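Local coordinates for protein DNA polymerase (PDB 2PY5) that replicates the viral genome by protein-primed, strand-displacing DNA synthesis with high processivity, and proofreads it with a 3'-5' exonuclease, at residues A492-L495 against T499-Q502; D235-K240 against R451-D456; N42-F47 against I71-R76. The protein carries 2 engineered substitutions. All blocks are in the same frame, centred on the assembly; numbering follows the deposited sequence.

Contact 1: residues A492-L495 against T499-Q502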
loop_
_atom_site.group_PDB
_atom_site.type_symbol
_atom_site.label_atom_id
_atom_site.label_comp_id
_atom_site.label_asym_id
_atom_site.label_seq_id
_atom_site.Cartn_x
_atom_site.Cartn_y
_atom_site.Cartn_z
ATOM N N ALA F 492 15.399 11.840 -20.224
ATOM C CA ALA F 492 15.007 10.775 -19.312
ATOM C C ALA F 492 15.806 9.518 -19.639
ATOM O O ALA F 492 16.452 9.422 -20.682
ATOM C CB ALA F 492 13.508 10.514 -19.401
ATOM N N LYS F 493 15.793 8.573 -18.703
ATOM C CA LYS F 493 16.347 7.254 -18.926
ATOM C C LYS F 493 15.562 6.241 -18.098
ATOM O O LYS F 493 15.402 6.397 -16.880
ATOM C CB LYS F 493 17.836 7.191 -18.596
ATOM C CG LYS F 493 18.464 5.826 -18.967
ATOM C CD LYS F 493 19.933 5.747 -18.603
ATOM C CE LYS F 493 20.854 6.356 -19.649
ATOM N NZ LYS F 493 22.254 5.897 -19.409
ATOM N N TYR F 494 15.016 5.248 -18.795
ATOM C CA TYR F 494 14.198 4.197 -18.200
ATOM C C TYR F 494 14.959 2.881 -18.318
ATOM O O TYR F 494 15.324 2.452 -19.412
ATOM C CB TYR F 494 12.854 4.063 -18.933
ATOM C CG TYR F 494 11.959 5.277 -18.836
ATOM C CD1 TYR F 494 12.214 6.419 -19.606
ATOM C CD2 TYR F 494 10.867 5.289 -17.984
ATOM C CE1 TYR F 494 11.373 7.548 -19.521
ATOM C CE2 TYR F 494 10.025 6.396 -17.901
ATOM C CZ TYR F 494 10.299 7.522 -18.660
ATOM O OH TYR F 494 9.488 8.624 -18.580
ATOM N N LEU F 495 15.236 2.257 -17.183
ATOM C CA LEU F 495 16.018 1.019 -17.176
ATOM C C LEU F 495 15.127 -0.206 -17.087
ATOM O O LEU F 495 15.363 -1.202 -17.774
ATOM C CB LEU F 495 16.985 1.030 -15.999
ATOM C CG LEU F 495 17.980 2.177 -15.928
ATOM C CD1 LEU F 495 18.828 2.053 -14.672
ATOM C CD2 LEU F 495 18.863 2.272 -17.183
ATOM N N THR F 499 11.734 2.004 -12.608
ATOM C CA THR F 499 13.143 2.358 -12.474
ATOM C C THR F 499 13.545 3.327 -13.594
ATOM O O THR F 499 13.896 2.903 -14.692
ATOM C CB THR F 499 14.048 1.113 -12.516
ATOM O OG1 THR F 499 13.562 0.143 -11.570
ATOM C CG2 THR F 499 15.487 1.456 -12.180
ATOM N N TYR F 500 13.453 4.621 -13.310
ATOM C CA TYR F 500 13.744 5.643 -14.301
ATOM C C TYR F 500 14.150 6.959 -13.638
ATOM O O TYR F 500 13.939 7.162 -12.448
ATOM C CB TYR F 500 12.533 5.866 -15.226
ATOM C CG TYR F 500 11.327 6.469 -14.556
ATOM C CD1 TYR F 500 11.178 7.832 -14.521
ATOM C CD2 TYR F 500 10.345 5.682 -13.963
ATOM C CE1 TYR F 500 10.089 8.421 -13.929
ATOM C CE2 TYR F 500 9.245 6.284 -13.354
ATOM C CZ TYR F 500 9.143 7.654 -13.355
ATOM O OH TYR F 500 8.075 8.329 -12.773
ATOM N N ILE F 501 14.758 7.829 -14.438
ATOM C CA ILE F 501 15.075 9.189 -14.031
ATOM C C ILE F 501 14.557 10.148 -15.090
ATOM O O ILE F 501 14.435 9.788 -16.270
ATOM C CB ILE F 501 16.593 9.426 -13.791
ATOM C CG1 ILE F 501 17.443 9.093 -15.030
ATOM C CG2 ILE F 501 17.075 8.601 -12.603
ATOM C CD1 ILE F 501 18.940 9.266 -14.841
ATOM N N GLN F 502 14.238 11.364 -14.653
ATOM C CA GLN F 502 13.865 12.448 -15.565
ATOM C C GLN F 502 14.454 13.763 -15.114
ATOM O O GLN F 502 14.585 14.011 -13.915
ATOM C CB GLN F 502 12.345 12.618 -15.602
ATOM C CG GLN F 502 11.576 11.383 -16.072
ATOM C CD GLN F 502 10.091 11.509 -15.866
ATOM O OE1 GLN F 502 9.632 12.235 -14.980
ATOM N NE2 GLN F 502 9.321 10.761 -16.659
#

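Contact 2: residues D235-K240 against R451-D456. With EDO (1,2-ethanediol), chain K; EDO (1,2-ethanediol), chain U.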
loop_
_atom_site.group_PDB
_atom_site.type_symbol
_atom_site.label_atom_id
_atom_site.label_comp_id
_atom_site.label_asym_id
_atom_site.label_seq_id
_atom_site.Cartn_x
_atom_site.Cartn_y
_atom_site.Cartn_z
ATOM N N ASP F 235 10.029 -1.994 -24.615
ATOM C CA ASP F 235 11.392 -2.447 -24.936
ATOM C C ASP F 235 12.174 -1.496 -25.861
ATOM O O ASP F 235 13.406 -1.413 -25.783
ATOM C CB ASP F 235 11.341 -3.840 -25.574
ATOM C CG ASP F 235 11.211 -4.960 -24.556
ATOM O OD1 ASP F 235 11.477 -4.747 -23.345
ATOM O OD2 ASP F 235 10.849 -6.081 -24.985
ATOM N N ARG F 236 11.467 -0.792 -26.747
ATOM C CA ARG F 236 12.063 0.204 -27.632
ATOM C C ARG F 236 12.923 1.223 -26.891
ATOM O O ARG F 236 13.910 1.720 -27.441
ATOM C CB ARG F 236 10.963 0.940 -28.410
ATOM C CG ARG F 236 11.483 1.959 -29.380
ATOM C CD ARG F 236 10.560 2.152 -30.548
ATOM N NE ARG F 236 9.496 3.112 -30.276
ATOM C CZ ARG F 236 9.593 4.432 -30.442
ATOM N NH1 ARG F 236 10.727 4.999 -30.828
ATOM N NH2 ARG F 236 8.543 5.203 -30.180
ATOM N N PHE F 237 12.534 1.525 -25.645
ATOM C CA PHE F 237 13.180 2.557 -24.822
ATOM C C PHE F 237 14.007 2.033 -23.647
ATOM O O PHE F 237 14.615 2.821 -22.908
ATOM C CB PHE F 237 12.102 3.523 -24.307
ATOM C CG PHE F 237 11.459 4.296 -25.395
ATOM C CD1 PHE F 237 10.201 3.960 -25.861
ATOM C CD2 PHE F 237 12.130 5.343 -25.997
ATOM C CE1 PHE F 237 9.608 4.674 -26.872
ATOM C CE2 PHE F 237 11.542 6.051 -27.026
ATOM C CZ PHE F 237 10.275 5.711 -27.458
ATOM N N LYS F 238 14.069 0.718 -23.489
ATOM C CA LYS F 238 14.804 0.104 -22.383
ATOM C C LYS F 238 16.288 0.478 -22.402
ATOM O O LYS F 238 17.006 0.161 -23.357
ATOM C CB LYS F 238 14.664 -1.417 -22.445
ATOM C CG LYS F 238 15.201 -2.132 -21.218
ATOM C CD LYS F 238 14.739 -3.576 -21.189
ATOM C CE LYS F 238 15.001 -4.233 -19.849
ATOM N NZ LYS F 238 14.378 -5.593 -19.729
ATOM N N GLU F 239 16.722 1.171 -21.347
ATOM C CA GLU F 239 18.121 1.547 -21.137
ATOM C C GLU F 239 18.638 2.591 -22.140
ATOM O O GLU F 239 19.843 2.815 -22.234
ATOM C CB GLU F 239 19.047 0.304 -21.098
ATOM C CG GLU F 239 18.750 -0.653 -19.959
ATOM C CD GLU F 239 19.627 -1.893 -19.961
ATOM O OE1 GLU F 239 20.855 -1.766 -19.815
ATOM O OE2 GLU F 239 19.076 -3.002 -20.081
ATOM N N LYS F 240 17.721 3.254 -22.851
ATOM C CA LYS F 240 18.073 4.255 -23.855
ATOM C C LYS F 240 18.000 5.662 -23.268
ATOM O O LYS F 240 17.144 5.951 -22.432
ATOM C CB LYS F 240 17.124 4.182 -25.059
ATOM C CG LYS F 240 17.031 2.820 -25.734
ATOM C CD LYS F 240 18.364 2.377 -26.291
ATOM C CE LYS F 240 18.243 1.048 -27.028
ATOM N NZ LYS F 240 19.573 0.552 -27.502
ATOM N N ARG F 451 4.235 6.865 -29.579
ATOM C CA ARG F 451 4.999 7.706 -28.651
ATOM C C ARG F 451 5.139 7.093 -27.258
ATOM O O ARG F 451 5.809 7.656 -26.419
ATOM C CB ARG F 451 4.326 9.077 -28.551
ATOM C CG ARG F 451 4.390 9.881 -29.854
ATOM C CD ARG F 451 3.526 11.134 -29.765
ATOM N NE ARG F 451 3.957 12.023 -28.683
ATOM C CZ ARG F 451 3.356 13.163 -28.349
ATOM N NH1 ARG F 451 2.277 13.570 -29.010
ATOM N NH2 ARG F 451 3.833 13.891 -27.347
ATOM N N ILE F 452 4.516 5.941 -27.017
ATOM C CA ILE F 452 4.467 5.385 -25.666
ATOM C C ILE F 452 5.821 4.843 -25.208
ATOM O O ILE F 452 6.441 4.013 -25.881
ATOM C CB ILE F 452 3.366 4.306 -25.512
ATOM C CG1 ILE F 452 3.150 3.950 -24.043
ATOM C CG2 ILE F 452 3.701 3.028 -26.342
ATOM C CD1 ILE F 452 2.570 5.084 -23.187
ATOM N N ILE F 453 6.265 5.341 -24.053
ATOM C CA ILE F 453 7.485 4.875 -23.407
ATOM C C ILE F 453 7.178 3.877 -22.294
ATOM O O ILE F 453 7.776 2.793 -22.232
ATOM C CB ILE F 453 8.275 6.048 -22.758
ATOM C CG1 ILE F 453 8.641 7.124 -23.774
ATOM C CG2 ILE F 453 9.567 5.522 -22.077
ATOM C CD1 ILE F 453 9.080 8.469 -23.104
ATOM N N TYR F 454 6.243 4.251 -21.416
ATOM C CA TYR F 454 6.118 3.617 -20.105
ATOM C C TYR F 454 4.742 3.871 -19.529
ATOM O O TYR F 454 4.212 4.960 -19.690
ATOM C CB TYR F 454 7.183 4.232 -19.186
ATOM C CG TYR F 454 7.204 3.763 -17.754
ATOM C CD1 TYR F 454 7.628 2.494 -17.425
ATOM C CD2 TYR F 454 6.771 4.586 -16.718
ATOM C CE1 TYR F 454 7.644 2.049 -16.107
ATOM C CE2 TYR F 454 6.812 4.159 -15.399
ATOM C CZ TYR F 454 7.237 2.901 -15.094
ATOM O OH TYR F 454 7.257 2.449 -13.782
ATOM N N CYS F 455 4.181 2.863 -18.871
ATOM C CA CYS F 455 2.952 3.008 -18.097
ATOM C C CYS F 455 3.201 2.554 -16.675
ATOM O O CYS F 455 3.888 1.559 -16.456
ATOM C CB CYS F 455 1.862 2.096 -18.658
ATOM S SG CYS F 455 1.415 2.409 -20.375
ATOM N N ASP F 456 2.599 3.251 -15.721
ATOM C CA ASP F 456 2.534 2.739 -14.361
ATOM C C ASP F 456 1.222 3.088 -13.689
ATOM O O ASP F 456 1.080 4.171 -13.114
ATOM C CB ASP F 456 3.681 3.231 -13.493
ATOM C CG ASP F 456 3.663 2.588 -12.097
ATOM O OD1 ASP F 456 2.895 1.601 -11.905
ATOM O OD2 ASP F 456 4.405 3.043 -11.195
HETATM C C1 EDO K . 6.277 1.314 -30.491
HETATM O O1 EDO K . 7.555 1.088 -29.905
HETATM C C2 EDO K . 6.321 2.448 -31.515
HETATM O O2 EDO K . 6.803 1.988 -32.788
HETATM C C1 EDO U . 0.936 4.880 -9.698
HETATM O O1 EDO U . 0.862 4.452 -8.334
HETATM C C2 EDO U . 1.606 6.249 -9.809
HETATM O O2 EDO U . 2.377 6.379 -11.020
HETATM O O HOH W 1 6.440 3.969 -28.746
#

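Contact 3: residues N42-F47 against I71-R76. With EDO (1,2-ethanediol), chain P.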
loop_
_atom_site.group_PDB
_atom_site.type_symbol
_atom_site.label_atom_id
_atom_site.label_comp_id
_atom_site.label_asym_id
_atom_site.label_seq_id
_atom_site.Cartn_x
_atom_site.Cartn_y
_atom_site.Cartn_z
ATOM N N ASN F 42 15.267 4.872 29.470
ATOM C CA ASN F 42 16.314 4.095 28.812
ATOM C C ASN F 42 16.293 2.610 29.172
ATOM O O ASN F 42 17.287 1.919 29.013
ATOM C CB ASN F 42 17.688 4.725 29.075
ATOM C CG ASN F 42 18.177 4.523 30.502
ATOM O OD1 ASN F 42 17.436 4.019 31.359
ATOM N ND2 ASN F 42 19.444 4.901 30.768
ATOM N N SER F 43 15.144 2.121 29.625
ATOM C CA SER F 43 15.000 0.723 30.061
ATOM C C SER F 43 13.733 0.078 29.523
ATOM O O SER F 43 12.649 0.534 29.829
ATOM C CB SER F 43 14.964 0.679 31.588
ATOM O OG SER F 43 14.589 -0.594 32.070
ATOM N N LEU F 44 13.875 -0.980 28.723
ATOM C CA LEU F 44 12.715 -1.750 28.271
ATOM C C LEU F 44 11.990 -2.373 29.450
ATOM O O LEU F 44 10.760 -2.438 29.453
ATOM C CB LEU F 44 13.104 -2.836 27.256
ATOM C CG LEU F 44 11.958 -3.640 26.638
ATOM C CD1 LEU F 44 10.895 -2.702 26.000
ATOM C CD2 LEU F 44 12.444 -4.621 25.583
ATOM N N ASP F 45 12.724 -2.841 30.453
ATOM C CA ASP F 45 12.094 -3.399 31.644
ATOM C C ASP F 45 11.142 -2.391 32.272
ATOM O O ASP F 45 10.038 -2.736 32.649
ATOM C CB ASP F 45 13.136 -3.790 32.689
ATOM C CG ASP F 45 13.849 -5.105 32.386
ATOM O OD1 ASP F 45 13.356 -5.908 31.573
ATOM O OD2 ASP F 45 14.905 -5.366 33.032
ATOM N N GLU F 46 11.595 -1.150 32.385
ATOM C CA GLU F 46 10.780 -0.088 32.943
ATOM C C GLU F 46 9.537 0.145 32.080
ATOM O O GLU F 46 8.423 0.278 32.611
ATOM C CB GLU F 46 11.600 1.186 33.020
ATOM C CG GLU F 46 10.921 2.305 33.733
ATOM C CD GLU F 46 11.854 3.461 33.934
ATOM O OE1 GLU F 46 11.982 4.286 33.005
ATOM O OE2 GLU F 46 12.489 3.523 35.020
ATOM N N PHE F 47 9.744 0.209 30.766
ATOM C CA PHE F 47 8.636 0.437 29.821
ATOM C C PHE F 47 7.598 -0.678 29.957
ATOM O O PHE F 47 6.384 -0.426 30.060
ATOM C CB PHE F 47 9.147 0.463 28.384
ATOM C CG PHE F 47 8.034 0.622 27.358
ATOM C CD1 PHE F 47 7.434 1.875 27.178
ATOM C CD2 PHE F 47 7.594 -0.445 26.586
ATOM C CE1 PHE F 47 6.389 2.042 26.261
ATOM C CE2 PHE F 47 6.561 -0.272 25.657
ATOM C CZ PHE F 47 5.970 0.983 25.506
ATOM N N ILE F 71 7.985 -8.706 21.885
ATOM C CA ILE F 71 7.795 -10.160 21.969
ATOM C C ILE F 71 9.040 -10.856 22.549
ATOM O O ILE F 71 8.910 -11.780 23.363
ATOM C CB ILE F 71 7.303 -10.770 20.645
ATOM C CG1 ILE F 71 5.911 -10.218 20.319
ATOM C CG2 ILE F 71 7.191 -12.294 20.765
ATOM C CD1 ILE F 71 5.356 -10.714 18.995
ATOM N N ASN F 72 10.231 -10.421 22.130
ATOM C CA ASN F 72 11.457 -10.917 22.752
ATOM C C ASN F 72 11.413 -10.740 24.275
ATOM O O ASN F 72 11.827 -11.613 25.020
ATOM C CB ASN F 72 12.693 -10.213 22.175
ATOM C CG ASN F 72 13.244 -10.911 20.942
ATOM O OD1 ASN F 72 12.838 -10.606 19.795
ATOM N ND2 ASN F 72 14.123 -11.852 21.151
ATOM N N TRP F 73 10.903 -9.607 24.745
ATOM C CA TRP F 73 10.814 -9.375 26.191
ATOM C C TRP F 73 9.775 -10.299 26.827
ATOM O O TRP F 73 10.046 -10.945 27.832
ATOM C CB TRP F 73 10.472 -7.915 26.490
ATOM C CG TRP F 73 10.485 -7.561 27.957
ATOM C CD1 TRP F 73 11.530 -7.024 28.657
ATOM C CD2 TRP F 73 9.416 -7.727 28.907
ATOM N NE1 TRP F 73 11.189 -6.850 29.962
ATOM C CE2 TRP F 73 9.899 -7.269 30.155
ATOM C CE3 TRP F 73 8.108 -8.211 28.829
ATOM C CZ2 TRP F 73 9.120 -7.284 31.310
ATOM C CZ3 TRP F 73 7.330 -8.217 29.963
ATOM C CH2 TRP F 73 7.846 -7.772 31.202
ATOM N N LEU F 74 8.589 -10.371 26.213
ATOM C CA LEU F 74 7.510 -11.167 26.759
ATOM C C LEU F 74 7.973 -12.599 26.984
ATOM O O LEU F 74 7.766 -13.152 28.042
ATOM C CB LEU F 74 6.269 -11.120 25.846
ATOM C CG LEU F 74 5.531 -9.788 25.832
ATOM C CD1 LEU F 74 4.593 -9.735 24.636
ATOM C CD2 LEU F 74 4.737 -9.578 27.120
ATOM N N GLU F 75 8.633 -13.169 25.970
ATOM C CA GLU F 75 9.092 -14.561 26.002
ATOM C C GLU F 75 10.133 -14.830 27.081
ATOM O O GLU F 75 10.276 -15.972 27.510
ATOM C CB GLU F 75 9.644 -14.950 24.629
ATOM C CG GLU F 75 8.547 -15.077 23.558
ATOM C CD GLU F 75 7.772 -16.372 23.670
ATOM O OE1 GLU F 75 8.353 -17.382 24.139
ATOM O OE2 GLU F 75 6.587 -16.406 23.262
ATOM N N ARG F 76 10.863 -13.795 27.505
ATOM C CA ARG F 76 11.874 -13.943 28.555
ATOM C C ARG F 76 11.387 -13.542 29.943
ATOM O O ARG F 76 12.120 -13.668 30.928
ATOM C CB ARG F 76 13.107 -13.123 28.188
ATOM C CG ARG F 76 13.876 -13.672 26.993
ATOM C CD ARG F 76 14.943 -12.707 26.603
ATOM N NE ARG F 76 15.855 -13.249 25.592
ATOM C CZ ARG F 76 15.577 -13.279 24.289
ATOM N NH1 ARG F 76 14.434 -12.819 23.819
ATOM N NH2 ARG F 76 16.462 -13.776 23.444
HETATM C C1 EDO P . 15.077 -2.075 35.166
HETATM O O1 EDO P . 14.812 -0.712 34.818
HETATM C C2 EDO P . 16.183 -2.650 34.291
HETATM O O2 EDO P . 16.425 -4.031 34.614
#

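Contact 1: residues A492-L495 against T499-Q502
T499 faces L495 at the turn end of the antiparallel hairpin formed by strands 491-496 and 499-509. Its carbonyl oxygen takes the amide of L495 (N to T499 O 2.9 Å), while its CG2 rests 4.1 Å from L495 CB. The hydroxyl OG1 turns instead to the backbone carbonyl of Q497 in the turn, and T499 also packs against a phosphate of the bound DNA.

Y500, which is probably involved in binding template-primer structures, forms a non-hydrogen-bonded pair with Y494. The two side chains lie next to each other and point the same way, with ring planes 21° apart but slid so far that they barely overlap; Y494 CE2 sits over one face of the Y500 ring, and Y494 CD2 comes within 3.3 Å of Y500 CB. With chi1 at 67°, Y500 CG stands between its own N and carbonyl carbon, which sets the ring alongside that of Y494.

I501 then makes the hydrogen-bonded pair with K493, N to O in both directions (I501 N to K493 O 2.9 Å, K493 N to I501 O 3.0 Å). At Q502 the side chain reaches over to strand 491-496: NE2 donates to Y494 OH at 2.9 Å, the oxygen lying in the amide plane, and CG packs on A492 CB. Y494 OH is also hydrogen-bonded to H461 ND1, so two partners grip this buried hydroxyl.

In the palm sheet, I501 packs on F526 and V528 of strand 523-530, while Y494 and Q502 meet F489 of strand 483-489 and, on strand 241-250, I242 and V247 respectively.

Contact 2: residues D235-K240 against R451-D456
The F237 ring is sandwiched. Over the centre of one face stands CG1 of I453, 4.1 Å from the ring centroid and only 11° off the normal, a CH-pi contact; near the rim of the opposite face lies R236 CG from its own segment, and a water sits at the ring edge. The guanidinium of R236 in turn has F237 CZ over one face, while its edge meets the same water and an ethanediol, probably from the crystallisation liquor, whose O1 accepts from R236 NE at 2.8 Å.

I453 uses both of its branches. CG1, anti to the carbonyl carbon (chi1 -58°), lies over the ring, while I453 CG2 packs against F237 CB at 3.9 Å; the two side chains cross at about a right angle.

Strand 452-456 carries the first three residues of the YCDTD motif, a hallmark of family B polymerases, and ends at D456, a ligand of the catalytic magnesium. Where the motif begins the strand is irregular: I453 and Y454 both face H461 in a classic beta bulge. The opposing loop 235-240 follows strand 231-233 and contains a type II turn from F237 to K240.

Polar linkage between the segments is indirect. Water accepts from R236 NH2 (2.8 Å) and donates to I452 O (2.9 Å), an oxygen that also receives N234 ND2. I452 O also lies 3.4 Å from F237 CE1, obliquely to the ring. T463 of strand 459-463 packs on both F237 and I453, and the I452 side chain touches A445 of helix 427-447.

Contact 3: residues N42-F47 against I71-R76
An N-capped helix start in the exonuclease domain docks here on a tryptophan of the helix 63-76. S43 is the N-cap of helix 44-54: its OG accepts from E46 N at 3.1 Å. In the first turn that follows, L44 and D45 both meet W73.

The indole N-H is the polar anchor. W73 NE1 donates to D45 OD1 at 2.9 Å, with an N-H...O angle of 161°; the oxygen lies almost exactly in the ring plane and is approached nearly along its C-O axis. The carboxylate is nevertheless turned 68° against the indole, so the two flat groups are far from coplanar. L44 supplies the apolar half. With L44 CG anti to the backbone N (chi1 -176°), L44 CD2 lies 3.9 Å from W73 CB, and L44 CG lies 4.0 Å from W73 CD1, obliquely to the ring.

The other carboxylate oxygen, D45 OD2, accepts from O2 of an ethanediol (2.6 Å), whose O1 is hydrogen-bonded to S43 OG. This molecule, probably from the crystallisation liquor, bridges the cap and the exposed aspartate.

Further along helix 44-54, W73 also packs on M48 and L52, which extends the helix-helix seam. Elsewhere on helix 63-76, I71 and L74 pack on strands 89-94 and 100-110, and L74 also meets M48, while E75 and R76 touch L406 of strand 402-406.

In the fold
Contacts 1 and 2 are buried and belong to the same antiparallel sheet of the polymerization region, their centres about 9 Å apart. They touch directly: Y494 O lies 2.7 Å from E239 N, probably a hydrogen bond, and Y494 CE1 packs on I453 CG2 at 3.7 Å. Contact 1 is a strand ladder reinforced by tyrosines and an amide, whereas contact 2 sets a loop against a strand through one aromatic ring and a water. Contact 3 lies at the surface, about 46 Å from contact 1 between centres, in the exonuclease region. There two helices replace paired strands, and a charged acceptor answers an indole N-H.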